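Local coordinates for putative exported protein (Peptoclostridium difficile, PDB 5TTA), which is of unknown function but is probably exported, and belongs to the DUF5780 family of the E-set clan, at residues I62-S67 against Q184-L189. Sequence-based numbering, arbitrary orientation.
Sequences ISLTNS and QNDAFL
Ile62 and Leu64 pair with Asp186 and Gln184 as antiparallel hydrogen-bonded pairs, joined by four backbone bonds, and the strand segments 62-66 and 184-189 run at 143° to each other. Each pair is bonded twice: Ile62 N to Asp186 O at 3.0 Å and Asp186 N back to Ile62 O, then Leu64 N to Gln184 O and Gln184 N back to Leu64 O. Between them, Ser63 and Asn185 form the non-hydrogen-bonded pair. Asn185 CA comes within 3.4 Å of Ile62 O in a CA-H...O contact.

On the face that carries Ile62, Leu64, Gln184 and Asp186, Ile62 meets the ring of Phe188 and Leu64 meets the carboxylate of Asp186. Ile62 CG1 is anti to its own carbonyl carbon (chi1 -51°), and this branch brings CD1 to 3.6 Å from Phe188 CE1, oblique to the ring. Leu64 crosses Asp186 at about a right angle, and its CD1 touches Asp186 OD2 at 3.4 Å. The carboxylate is held at both oxygens. Gln184 NE2 donates to the syn lone pair of OD1 at 2.9 Å, with OD1 tilted 18° out of the amide plane, while Tyr75 OH hydrogen-bonds to OD2. These two bonds probably fix the rotation of the carboxylate beside Leu64. On the other face, Asn185 OD1 lies 3.3 Å from Ser63 CB, a van der Waals contact.

The pairing joins the central and one outer strand of a three-stranded antiparallel sheet, ordered 41-50, 58-66, 183-189. Strand 72-82 packs against the Ile62 face: Cys79 touches Ile62, Ile77 touches Leu64, and Tyr75 touches Phe188, whose ring also stacks with Tyr134. Along the other edge of strand 58-66, Ser63 and Thr65 bond through their backbones to strand 41-50.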
# COMPACT_ATOMS: atom_id res chain seq x y z
N ILE A 62 7.35 25.91 3.93
CA ILE A 62 8.31 25.71 5.02
C ILE A 62 9.64 25.31 4.41
O ILE A 62 9.75 24.26 3.76
CB ILE A 62 7.80 24.64 6.01
CG1 ILE A 62 6.37 24.99 6.42
CG2 ILE A 62 8.76 24.56 7.22
CD1 ILE A 62 5.68 23.95 7.27
N SER A 63 10.66 26.16 4.60
CA SER A 63 11.99 25.89 4.07
C SER A 63 12.78 25.14 5.13
O SER A 63 12.97 25.64 6.25
CB SER A 63 12.67 27.19 3.66
OG SER A 63 14.04 26.96 3.40
N LEU A 64 13.18 23.92 4.80
CA LEU A 64 13.84 22.98 5.71
C LEU A 64 15.26 22.66 5.26
O LEU A 64 15.59 22.67 4.06
CB LEU A 64 13.05 21.67 5.79
CG LEU A 64 11.58 21.73 6.19
CD1 LEU A 64 10.92 20.38 5.92
CD2 LEU A 64 11.49 22.08 7.66
N THR A 65 16.10 22.34 6.25
CA THR A 65 17.46 21.85 6.03
C THR A 65 17.67 20.67 6.98
O THR A 65 17.51 20.84 8.19
CB THR A 65 18.51 22.94 6.31
OG1 THR A 65 18.38 24.02 5.37
CG2 THR A 65 19.93 22.35 6.25
N ASN A 66 18.05 19.51 6.45
CA ASN A 66 18.45 18.37 7.29
C ASN A 66 19.89 18.58 7.74
O ASN A 66 20.83 18.28 7.00
CB ASN A 66 18.32 17.06 6.52
CG ASN A 66 18.72 15.83 7.35
OD1 ASN A 66 19.24 15.95 8.45
ND2 ASN A 66 18.46 14.65 6.81
N SER A 67 20.09 19.07 8.95
CA SER A 67 21.44 19.36 9.42
C SER A 67 22.13 18.15 10.05
O SER A 67 23.29 18.27 10.46
CB SER A 67 21.40 20.51 10.43
OG SER A 67 20.41 20.29 11.42
N GLN A 184 15.21 21.78 1.31
CA GLN A 184 14.03 21.70 0.45
C GLN A 184 12.87 22.47 1.05
O GLN A 184 12.79 22.67 2.26
CB GLN A 184 13.61 20.26 0.17
CG GLN A 184 13.13 19.48 1.34
CD GLN A 184 12.79 18.05 0.95
OE1 GLN A 184 13.62 17.35 0.35
NE2 GLN A 184 11.57 17.62 1.25
N ASN A 185 11.96 22.89 0.17
CA ASN A 185 10.68 23.49 0.57
C ASN A 185 9.61 22.41 0.62
O ASN A 185 9.41 21.67 -0.36
CB ASN A 185 10.24 24.57 -0.42
CG ASN A 185 11.05 25.84 -0.32
OD1 ASN A 185 11.47 26.24 0.76
ND2 ASN A 185 11.30 26.46 -1.46
N ASP A 186 8.88 22.36 1.73
CA ASP A 186 7.68 21.55 1.85
C ASP A 186 6.49 22.49 1.93
O ASP A 186 6.40 23.30 2.86
CB ASP A 186 7.77 20.63 3.07
CG ASP A 186 8.76 19.47 2.86
OD1 ASP A 186 9.38 19.41 1.77
OD2 ASP A 186 8.91 18.62 3.77
N ALA A 187 5.59 22.40 0.94
CA ALA A 187 4.55 23.40 0.73
C ALA A 187 3.17 22.81 0.99
O ALA A 187 2.88 21.67 0.59
CB ALA A 187 4.59 23.96 -0.69
N PHE A 188 2.32 23.59 1.65
CA PHE A 188 0.97 23.14 2.01
C PHE A 188 -0.03 24.23 1.67
O PHE A 188 0.05 25.34 2.21
CB PHE A 188 0.91 22.80 3.50
CG PHE A 188 2.04 21.94 3.95
CD1 PHE A 188 3.23 22.52 4.41
CD2 PHE A 188 1.93 20.56 3.92
CE1 PHE A 188 4.27 21.74 4.84
CE2 PHE A 188 2.99 19.76 4.35
CZ PHE A 188 4.15 20.36 4.83
N LEU A 189 -0.99 23.90 0.79
CA LEU A 189 -2.03 24.86 0.39
C LEU A 189 -2.72 25.45 1.63
O LEU A 189 -3.02 24.73 2.59
CB LEU A 189 -3.05 24.18 -0.55
CG LEU A 189 -2.49 23.92 -1.96
CD1 LEU A 189 -3.45 23.06 -2.84
CD2 LEU A 189 -2.27 25.27 -2.62